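Local coordinates for protein putative angiotensinogen (Lampetra fluviatilis, PDB 5INW) that binds heparin and inhibits thrombin, heparin speeding the reaction by a template mechanism, as a member of the serpin family, at residues L92-L97 and E324-E329; T288-L293 and E332-L337; L293-V298 and L309-H314. The protein carries 1 engineered substitution. All blocks are in the same frame, centred on the assembly; numbering follows the deposited sequence.

Contact 1. Residues L92-L97 and E324-E329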
loop_
_atom_site.group_PDB
_atom_site.type_symbol
_atom_site.label_atom_id
_atom_site.label_comp_id
_atom_site.label_asym_id
_atom_site.label_seq_id
_atom_site.Cartn_x
_atom_site.Cartn_y
_atom_site.Cartn_z
ATOM N N LEU A 92 -7.266 -7.813 -2.264
ATOM C CA LEU A 92 -7.639 -6.564 -2.862
ATOM C C LEU A 92 -7.097 -6.496 -4.262
ATOM O O LEU A 92 -7.781 -6.023 -5.166
ATOM C CB LEU A 92 -7.147 -5.396 -2.018
ATOM C CG LEU A 92 -7.308 -3.999 -2.607
ATOM C CD1 LEU A 92 -8.786 -3.713 -2.782
ATOM C CD2 LEU A 92 -6.697 -2.949 -1.686
ATOM N N TYR A 93 -5.869 -6.961 -4.437
ATOM C CA TYR A 93 -5.241 -6.945 -5.753
ATOM C C TYR A 93 -6.158 -7.590 -6.754
ATOM O O TYR A 93 -6.367 -7.064 -7.845
ATOM C CB TYR A 93 -3.930 -7.716 -5.726
ATOM C CG TYR A 93 -2.983 -7.492 -6.902
ATOM C CD1 TYR A 93 -3.135 -8.173 -8.096
ATOM C CD2 TYR A 93 -1.872 -6.641 -6.783
ATOM C CE1 TYR A 93 -2.255 -7.976 -9.143
ATOM C CE2 TYR A 93 -0.963 -6.484 -7.806
ATOM C CZ TYR A 93 -1.165 -7.143 -8.995
ATOM O OH TYR A 93 -0.282 -6.941 -10.050
ATOM N N LYS A 94 -6.687 -8.741 -6.364
ATOM C CA LYS A 94 -7.546 -9.533 -7.200
ATOM C C LYS A 94 -8.821 -8.859 -7.593
ATOM O O LYS A 94 -9.285 -9.076 -8.682
ATOM C CB LYS A 94 -7.883 -10.821 -6.497
ATOM C CG LYS A 94 -6.719 -11.787 -6.550
ATOM C CD LYS A 94 -6.849 -12.848 -5.458
ATOM C CE LYS A 94 -5.942 -14.041 -5.731
ATOM N NZ LYS A 94 -4.600 -13.626 -6.255
ATOM N N GLN A 95 -9.395 -8.056 -6.715
ATOM C CA GLN A 95 -10.514 -7.197 -7.080
ATOM C C GLN A 95 -10.114 -6.065 -8.043
ATOM O O GLN A 95 -10.818 -5.810 -9.002
ATOM C CB GLN A 95 -11.152 -6.573 -5.838
ATOM C CG GLN A 95 -11.725 -7.533 -4.793
ATOM C CD GLN A 95 -12.754 -8.511 -5.329
ATOM O OE1 GLN A 95 -12.624 -9.707 -5.088
ATOM N NE2 GLN A 95 -13.738 -8.030 -6.083
ATOM N N VAL A 96 -8.977 -5.396 -7.806
ATOM C CA VAL A 96 -8.491 -4.350 -8.738
ATOM C C VAL A 96 -8.400 -4.828 -10.200
ATOM O O VAL A 96 -8.660 -4.044 -11.102
ATOM C CB VAL A 96 -7.129 -3.720 -8.297
ATOM C CG1 VAL A 96 -6.602 -2.716 -9.357
ATOM C CG2 VAL A 96 -7.289 -2.995 -6.957
ATOM N N LEU A 97 -7.972 -6.078 -10.406
ATOM C CA LEU A 97 -7.866 -6.741 -11.741
ATOM C C LEU A 97 -9.163 -6.800 -12.516
ATOM O O LEU A 97 -9.141 -6.818 -13.749
ATOM C CB LEU A 97 -7.421 -8.202 -11.601
ATOM C CG LEU A 97 -5.997 -8.458 -11.115
ATOM C CD1 LEU A 97 -5.760 -9.941 -10.876
ATOM C CD2 LEU A 97 -4.967 -7.902 -12.097
ATOM N N GLU A 324 -3.220 -13.776 -11.012
ATOM C CA GLU A 324 -4.150 -14.692 -10.330
ATOM C C GLU A 324 -3.542 -15.445 -9.154
ATOM O O GLU A 324 -4.214 -15.673 -8.169
ATOM C CB GLU A 324 -4.735 -15.723 -11.302
ATOM C CG GLU A 324 -6.035 -15.285 -11.931
ATOM C CD GLU A 324 -7.069 -15.016 -10.872
ATOM O OE1 GLU A 324 -7.312 -15.942 -10.051
ATOM O OE2 GLU A 324 -7.602 -13.870 -10.846
ATOM N N SER A 325 -2.282 -15.855 -9.260
ATOM C CA SER A 325 -1.658 -16.693 -8.229
ATOM C C SER A 325 -1.193 -15.933 -6.979
ATOM O O SER A 325 -0.871 -16.595 -5.971
ATOM C CB SER A 325 -0.455 -17.423 -8.802
ATOM O OG SER A 325 0.564 -16.501 -9.093
ATOM N N VAL A 326 -1.137 -14.583 -7.038
ATOM C CA VAL A 326 -0.579 -13.818 -5.924
ATOM C C VAL A 326 -1.306 -14.131 -4.632
ATOM O O VAL A 326 -2.502 -14.094 -4.548
ATOM C CB VAL A 326 -0.481 -12.289 -6.126
ATOM C CG1 VAL A 326 0.512 -11.980 -7.232
ATOM C CG2 VAL A 326 -1.843 -11.636 -6.361
ATOM N N SER A 327 -0.532 -14.471 -3.632
ATOM C CA SER A 327 -1.039 -14.878 -2.362
ATOM C C SER A 327 0.167 -14.904 -1.457
ATOM O O SER A 327 1.345 -14.789 -1.904
ATOM C CB SER A 327 -1.646 -16.271 -2.419
ATOM O OG SER A 327 -0.621 -17.258 -2.501
ATOM N N GLN A 328 -0.134 -15.039 -0.180
ATOM C CA GLN A 328 0.883 -15.228 0.799
ATOM C C GLN A 328 1.696 -16.501 0.448
ATOM O O GLN A 328 2.928 -16.486 0.468
ATOM C CB GLN A 328 0.225 -15.295 2.164
ATOM C CG GLN A 328 1.170 -15.572 3.300
ATOM C CD GLN A 328 2.172 -14.466 3.493
ATOM O OE1 GLN A 328 1.907 -13.309 3.169
ATOM N NE2 GLN A 328 3.317 -14.807 4.070
ATOM N N GLU A 329 1.016 -17.580 0.087
ATOM C CA GLU A 329 1.718 -18.833 -0.165
ATOM C C GLU A 329 2.623 -18.710 -1.406
ATOM O O GLU A 329 3.777 -19.158 -1.389
ATOM C CB GLU A 329 0.713 -19.992 -0.211
ATOM C CG GLU A 329 1.309 -21.389 -0.464
ATOM C CD GLU A 329 0.260 -22.503 -0.543
ATOM O OE1 GLU A 329 -0.833 -22.274 -1.122
ATOM O OE2 GLU A 329 0.529 -23.628 -0.040
#
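Lys-94 reaches from the last part of helix 77-96 to the backbone of 324-329 and grips it with one atom. Its ammonium NZ donates to Val-326 O at 2.7 Å and to Glu-324 O at 2.8 Å, so it ties together two carbonyls at the turn where helix 319-325 gives way to helix 328-337. The two bonds differ in approach. NZ lies in the carbonyl plane of Val-326, on a lone pair, but stands 59° above the carbonyl plane of Glu-324. The lysine chain runs nearly extended and then bends at its last torsion (chi4 40°), which swings NZ in between the two oxygens. The carboxylate of Glu-324 stays apart: its OE1 is 5.2 Å from Lys-94 NZ, too far for a salt bridge, though the opposite charges may still attract weakly.

The apolar part is smaller. Val-326 CG2 sits 4.1 Å from Tyr-93 CD1, the two side chains crossing at about a right angle, and the same methyl lies 3.4 Å from Lys-94 NZ. One turn further along, Leu-97 brings CD1 alongside Glu-324, 4.3 Å from its OE2. Tyr-93 points its hydroxyl past this segment to hydrogen-bond Glu-323, and Val-326 also packs on Phe-90 and Trp-334.

The turn has a polar cap of its own as well. Ser-327 stands at the N-cap of helix 328-337, its OG hydrogen-bonded to the backbone N of Gln-330.

In chemical terms, a lysine charge is spent on main-chain oxygens rather than on a salt bridge. Glu-324 O lies near the end of helix 319-325 and Val-326 O in the link that follows; the ammonium charge probably helps hold this link against helix 77-96.

Contact 2. Residues T288-L293 and E332-L337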
loop_
_atom_site.group_PDB
_atom_site.type_symbol
_atom_site.label_atom_id
_atom_site.label_comp_id
_atom_site.label_asym_id
_atom_site.label_seq_id
_atom_site.Cartn_x
_atom_site.Cartn_y
_atom_site.Cartn_z
ATOM N N THR A 288 15.365 -16.181 -10.429
ATOM C CA THR A 288 15.028 -17.540 -10.849
ATOM C C THR A 288 13.982 -17.474 -11.914
ATOM O O THR A 288 13.130 -16.573 -11.892
ATOM C CB THR A 288 14.369 -18.389 -9.739
ATOM O OG1 THR A 288 14.856 -17.984 -8.464
ATOM C CG2 THR A 288 14.648 -19.903 -9.969
ATOM N N GLN A 289 13.988 -18.471 -12.795
ATOM C CA GLN A 289 12.859 -18.664 -13.690
ATOM C C GLN A 289 11.731 -19.402 -12.944
ATOM O O GLN A 289 11.974 -20.466 -12.379
ATOM C CB GLN A 289 13.281 -19.425 -14.943
ATOM C CG GLN A 289 14.156 -18.616 -15.890
ATOM C CD GLN A 289 13.423 -17.434 -16.515
ATOM O OE1 GLN A 289 12.246 -17.539 -16.878
ATOM N NE2 GLN A 289 14.108 -16.296 -16.623
ATOM N N ASP A 290 10.525 -18.815 -12.888
ATOM C CA ASP A 290 9.369 -19.576 -12.471
ATOM C C ASP A 290 8.862 -20.338 -13.699
ATOM O O ASP A 290 8.259 -19.731 -14.597
ATOM C CB ASP A 290 8.278 -18.692 -11.871
ATOM C CG ASP A 290 7.170 -19.515 -11.159
ATOM O OD1 ASP A 290 6.631 -19.074 -10.130
ATOM O OD2 ASP A 290 6.836 -20.634 -11.627
ATOM N N ARG A 291 9.117 -21.655 -13.730
ATOM C CA ARG A 291 8.686 -22.505 -14.838
ATOM C C ARG A 291 7.166 -22.643 -14.819
ATOM O O ARG A 291 6.513 -22.525 -15.859
ATOM C CB ARG A 291 9.381 -23.880 -14.824
ATOM C CG ARG A 291 9.126 -24.760 -16.062
ATOM C CD ARG A 291 9.911 -26.064 -16.124
ATOM N NE ARG A 291 10.049 -26.801 -14.863
ATOM C CZ ARG A 291 9.088 -27.494 -14.244
ATOM N NH1 ARG A 291 7.841 -27.540 -14.722
ATOM N NH2 ARG A 291 9.375 -28.131 -13.112
ATOM N N LYS A 292 6.595 -22.848 -13.635
ATOM C CA LYS A 292 5.141 -22.990 -13.509
ATOM C C LYS A 292 4.372 -21.755 -14.028
ATOM O O LYS A 292 3.325 -21.927 -14.647
ATOM C CB LYS A 292 4.765 -23.344 -12.059
ATOM C CG LYS A 292 3.287 -23.638 -11.780
ATOM C CD LYS A 292 2.808 -24.968 -12.347
ATOM C CE LYS A 292 1.307 -25.144 -12.124
ATOM N NZ LYS A 292 0.749 -26.362 -12.801
ATOM N N LEU A 293 4.911 -20.537 -13.829
ATOM C CA LEU A 293 4.245 -19.251 -14.228
ATOM C C LEU A 293 4.853 -18.533 -15.452
ATOM O O LEU A 293 4.432 -17.414 -15.773
ATOM C CB LEU A 293 4.198 -18.287 -13.037
ATOM C CG LEU A 293 3.357 -18.746 -11.834
ATOM C CD1 LEU A 293 3.583 -17.827 -10.645
ATOM C CD2 LEU A 293 1.865 -18.825 -12.157
ATOM N N GLU A 332 5.715 -16.811 -0.467
ATOM C CA GLU A 332 6.702 -17.682 0.179
ATOM C C GLU A 332 7.373 -18.586 -0.821
ATOM O O GLU A 332 8.575 -18.792 -0.726
ATOM C CB GLU A 332 6.089 -18.452 1.336
ATOM C CG GLU A 332 6.066 -17.588 2.588
ATOM C CD GLU A 332 4.927 -17.877 3.532
ATOM O OE1 GLU A 332 3.927 -18.455 3.103
ATOM O OE2 GLU A 332 5.026 -17.500 4.706
ATOM N N GLU A 333 6.580 -19.063 -1.788
ATOM C CA GLU A 333 7.071 -19.831 -2.939
ATOM C C GLU A 333 8.199 -19.103 -3.647
ATOM O O GLU A 333 9.339 -19.564 -3.628
ATOM C CB GLU A 333 5.946 -20.170 -3.950
ATOM C CG GLU A 333 5.325 -21.566 -3.807
ATOM C CD GLU A 333 6.230 -22.692 -4.299
ATOM O OE1 GLU A 333 6.857 -22.564 -5.391
ATOM O OE2 GLU A 333 6.319 -23.715 -3.587
ATOM N N TRP A 334 7.885 -17.944 -4.223
ATOM C CA TRP A 334 8.882 -17.115 -4.927
ATOM C C TRP A 334 10.146 -16.807 -4.138
ATOM O O TRP A 334 11.215 -16.714 -4.736
ATOM C CB TRP A 334 8.271 -15.784 -5.351
ATOM C CG TRP A 334 7.402 -15.865 -6.558
ATOM C CD1 TRP A 334 7.530 -16.732 -7.590
ATOM C CD2 TRP A 334 6.305 -14.996 -6.897
ATOM N NE1 TRP A 334 6.567 -16.495 -8.526
ATOM C CE2 TRP A 334 5.799 -15.434 -8.130
ATOM C CE3 TRP A 334 5.695 -13.913 -6.271
ATOM C CZ2 TRP A 334 4.710 -14.825 -8.756
ATOM C CZ3 TRP A 334 4.596 -13.302 -6.902
ATOM C CH2 TRP A 334 4.122 -13.764 -8.125
ATOM N N LEU A 335 10.016 -16.665 -2.811
ATOM C CA LEU A 335 11.156 -16.396 -1.916
ATOM C C LEU A 335 12.021 -17.617 -1.611
ATOM O O LEU A 335 13.220 -17.490 -1.405
ATOM C CB LEU A 335 10.673 -15.825 -0.599
ATOM C CG LEU A 335 10.116 -14.424 -0.699
ATOM C CD1 LEU A 335 9.233 -14.142 0.505
ATOM C CD2 LEU A 335 11.249 -13.409 -0.812
ATOM N N SER A 336 11.389 -18.778 -1.521
ATOM C CA SER A 336 12.095 -20.042 -1.457
ATOM C C SER A 336 12.808 -20.374 -2.777
ATOM O O SER A 336 13.940 -20.867 -2.730
ATOM C CB SER A 336 11.148 -21.183 -1.068
ATOM O OG SER A 336 11.606 -22.417 -1.580
ATOM N N LEU A 337 12.170 -20.135 -3.933
ATOM C CA LEU A 337 12.799 -20.433 -5.257
ATOM C C LEU A 337 14.009 -19.560 -5.520
ATOM O O LEU A 337 14.913 -19.976 -6.245
ATOM C CB LEU A 337 11.821 -20.296 -6.435
ATOM C CG LEU A 337 10.614 -21.257 -6.586
ATOM C CD1 LEU A 337 9.712 -20.809 -7.724
ATOM C CD2 LEU A 337 11.022 -22.714 -6.784
#
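Trp-334 and Asp-290 meet between helix 328-337 and the edge strand 287-290: the indole NE1 donates to Asp-290 OD1 at 3.0 Å. The N-H...O angle of 140° makes this a bent bond. It uses the anti lone pair of OD1, directed away from OD2, and the carboxylate plane stands 84° from that of the indole. On the benzo side of the same ring Leu-293 CD1 touches CZ2 of Trp-334 at 3.7 Å. At the other end of the contact, Thr-288 OG1 lies 3.0 Å from Leu-337 O, a bond not settled because the hydroxyl has a second acceptor within reach.

The next shell explains why the carboxylate sits where it does. With CG of Asp-290 turned anti to the backbone N (chi1 -168°), OD1 reaches toward the helix while OD2 turns back to its own chain and accepts from Leu-293 N at 2.9 Å. This Asx motif folds 290-293 into a turn that delivers Leu-293 to the indole. With an alanine here, Trp-334 NE1 would probably lose its acceptor and Leu-293 N its partner, leaving the turn freer to shift away from the ring.

Further out, Gln-330, one helical turn before Trp-334, packs on both Asp-290 and Leu-293, while the indole also rests on Val-297 of strand 295-301 and on Val-326. Thr-288 is paired through its backbone with Val-297. Strand 287-290 and helix segment 332-337 run in roughly opposite directions, their axes approaching to 9.5 Å, and the helix packs on the face of the three-strand antiparallel sheet that carries Val-297 and Ile-311, with Trp-334 reaching across it.

Contact 3. Residues L293-V298 and L309-H314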
loop_
_atom_site.group_PDB
_atom_site.type_symbol
_atom_site.label_atom_id
_atom_site.label_comp_id
_atom_site.label_asym_id
_atom_site.label_seq_id
_atom_site.Cartn_x
_atom_site.Cartn_y
_atom_site.Cartn_z
ATOM N N LEU A 293 4.911 -20.537 -13.829
ATOM C CA LEU A 293 4.245 -19.251 -14.228
ATOM C C LEU A 293 4.853 -18.533 -15.452
ATOM O O LEU A 293 4.432 -17.414 -15.773
ATOM C CB LEU A 293 4.198 -18.287 -13.037
ATOM C CG LEU A 293 3.357 -18.746 -11.834
ATOM C CD1 LEU A 293 3.583 -17.827 -10.645
ATOM C CD2 LEU A 293 1.865 -18.825 -12.157
ATOM N N ARG A 294 5.821 -19.185 -16.120
ATOM C CA ARG A 294 6.407 -18.715 -17.384
ATOM C C ARG A 294 6.890 -17.266 -17.318
ATOM O O ARG A 294 6.627 -16.450 -18.216
ATOM C CB ARG A 294 5.408 -18.894 -18.528
ATOM C CG ARG A 294 5.088 -20.347 -18.861
ATOM C CD ARG A 294 4.355 -20.436 -20.181
ATOM N NE ARG A 294 3.316 -21.461 -20.095
ATOM C CZ ARG A 294 2.127 -21.288 -19.499
ATOM N NH1 ARG A 294 1.788 -20.132 -18.920
ATOM N NH2 ARG A 294 1.252 -22.286 -19.479
ATOM N N SER A 295 7.610 -16.981 -16.234
ATOM C CA SER A 295 7.990 -15.628 -15.866
ATOM C C SER A 295 9.253 -15.609 -15.028
ATOM O O SER A 295 9.568 -16.565 -14.306
ATOM C CB SER A 295 6.846 -14.968 -15.098
ATOM O OG SER A 295 6.673 -15.577 -13.845
ATOM N N THR A 296 9.984 -14.515 -15.178
ATOM C CA THR A 296 11.244 -14.280 -14.485
ATOM C C THR A 296 10.974 -13.546 -13.162
ATOM O O THR A 296 10.243 -12.553 -13.145
ATOM C CB THR A 296 12.209 -13.396 -15.359
ATOM O OG1 THR A 296 12.265 -13.872 -16.715
ATOM C CG2 THR A 296 13.610 -13.384 -14.779
ATOM N N VAL A 297 11.578 -14.021 -12.071
ATOM C CA VAL A 297 11.517 -13.368 -10.747
ATOM C C VAL A 297 12.897 -12.860 -10.345
ATOM O O VAL A 297 13.880 -13.580 -10.490
ATOM C CB VAL A 297 11.035 -14.364 -9.665
ATOM C CG1 VAL A 297 11.061 -13.727 -8.264
ATOM C CG2 VAL A 297 9.640 -14.880 -10.013
ATOM N N VAL A 298 12.961 -11.656 -9.771
ATOM C CA VAL A 298 14.225 -11.071 -9.312
ATOM C C VAL A 298 14.036 -10.233 -8.071
ATOM O O VAL A 298 13.055 -9.516 -7.952
ATOM C CB VAL A 298 14.889 -10.229 -10.440
ATOM C CG1 VAL A 298 14.021 -9.078 -10.901
ATOM C CG2 VAL A 298 16.241 -9.677 -10.018
ATOM N N LEU A 309 10.721 -7.168 -5.053
ATOM C CA LEU A 309 10.564 -8.313 -5.919
ATOM C C LEU A 309 9.984 -7.856 -7.213
ATOM O O LEU A 309 8.933 -7.189 -7.176
ATOM C CB LEU A 309 9.542 -9.297 -5.334
ATOM C CG LEU A 309 10.068 -10.522 -4.597
ATOM C CD1 LEU A 309 9.001 -11.597 -4.735
ATOM C CD2 LEU A 309 11.422 -11.027 -5.113
ATOM N N VAL A 310 10.615 -8.230 -8.345
ATOM C CA VAL A 310 10.071 -7.921 -9.686
ATOM C C VAL A 310 9.788 -9.207 -10.448
ATOM O O VAL A 310 10.677 -10.012 -10.653
ATOM C CB VAL A 310 10.973 -6.980 -10.500
ATOM C CG1 VAL A 310 10.451 -6.813 -11.918
ATOM C CG2 VAL A 310 11.050 -5.627 -9.830
ATOM N N ILE A 311 8.533 -9.370 -10.858
ATOM C CA ILE A 311 8.081 -10.554 -11.599
ATOM C C ILE A 311 7.655 -10.149 -13.012
ATOM O O ILE A 311 6.685 -9.393 -13.165
ATOM C CB ILE A 311 6.925 -11.270 -10.877
ATOM C CG1 ILE A 311 7.300 -11.598 -9.426
ATOM C CG2 ILE A 311 6.540 -12.543 -11.593
ATOM C CD1 ILE A 311 6.720 -10.604 -8.455
ATOM N N VAL A 312 8.401 -10.640 -14.016
ATOM C CA VAL A 312 8.159 -10.344 -15.446
ATOM C C VAL A 312 7.635 -11.585 -16.173
ATOM O O VAL A 312 8.377 -12.542 -16.370
ATOM C CB VAL A 312 9.450 -9.907 -16.208
ATOM C CG1 VAL A 312 9.085 -9.006 -17.398
ATOM C CG2 VAL A 312 10.442 -9.220 -15.284
ATOM N N PRO A 313 6.364 -11.584 -16.582
ATOM C CA PRO A 313 6.017 -12.663 -17.506
ATOM C C PRO A 313 6.806 -12.537 -18.811
ATOM O O PRO A 313 7.042 -11.413 -19.280
ATOM C CB PRO A 313 4.518 -12.483 -17.715
ATOM C CG PRO A 313 4.249 -11.072 -17.340
ATOM C CD PRO A 313 5.193 -10.777 -16.215
ATOM N N HIS A 314 7.192 -13.696 -19.359
ATOM C CA HIS A 314 7.882 -13.803 -20.656
ATOM C C HIS A 314 7.015 -13.326 -21.791
ATOM O O HIS A 314 7.433 -12.502 -22.583
ATOM C CB HIS A 314 8.281 -15.233 -20.935
ATOM C CG HIS A 314 9.403 -15.707 -20.084
ATOM N ND1 HIS A 314 10.585 -15.008 -19.959
ATOM C CD2 HIS A 314 9.538 -16.821 -19.324
ATOM C CE1 HIS A 314 11.398 -15.665 -19.149
ATOM N NE2 HIS A 314 10.784 -16.765 -18.746
#
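Val-297 and Ile-311 lie side by side and point the same way, CG2 of the valine 4.1 Å from CG1 of the isoleucine, at the middle of a beta hairpin that belongs to sheet B of the serpin fold. Strands 295-301 and 306-313 run antiparallel with Thr-296/Val-312 and Val-298/Val-310 as hydrogen-bonded pairs, each closed by two N-H...O bonds, among them Val-312 N to Thr-296 O at 2.8 Å.

The side chains alternate between two faces. Ser-295, Val-297, Ile-311 and Pro-313 share one, covered by helices 319-325 and 328-337 through Val-322 and Trp-334. Val-298 and Val-310 sit on the other, also side by side. CG1 of Val-298 stands between its backbone N and carbonyl carbon (chi1 60°), which brings it to 3.7 Å from CB of Val-310. Past Leu-309 to Ile-311 the sheet carries on into a strand of the chain of the C-terminal peptide, whose Phe-12 packs on Val-310.

At the start of the hairpin Arg-294 and Ser-295 together face Asp-290 in a G1 beta bulge, Arg-294 taking a left-handed backbone conformation (phi 52°). The ladder is continued there by His-314 N, which bonds to Arg-294 O at 3.0 Å. The imidazole of His-314 then folds back across the neighbouring strand, with Ser-295 CA over one face and its long direction at about a right angle to Thr-296. Gln-289 holds this pair from the next strand: its OE1 probably bonds to His-314 NE2, and its NE2 hydrogen-bonds to Thr-296 OG1.

Contacts 2 and 3 are near neighbours, their centres about 8 Å apart, while the centre of contact 1 lies about 16 Å from that of contact 2 and about 15 Å from that of contact 3. Along the chain the segments come as 92-97, 288-293, 293-298, 309-314, 324-329 and 332-337. Contacts 2 and 3 share Leu-293 and the three-strand sheet; contacts 1 and 2 share helix 328-337. Trp-334 ties them together, its ring reaching Val-297 and Ile-311 of the hairpin and Val-326 of the turn. The sheet, the two short helices that follow it and helix 77-96, from far earlier in the chain, thus pack as one unit of the serpin body.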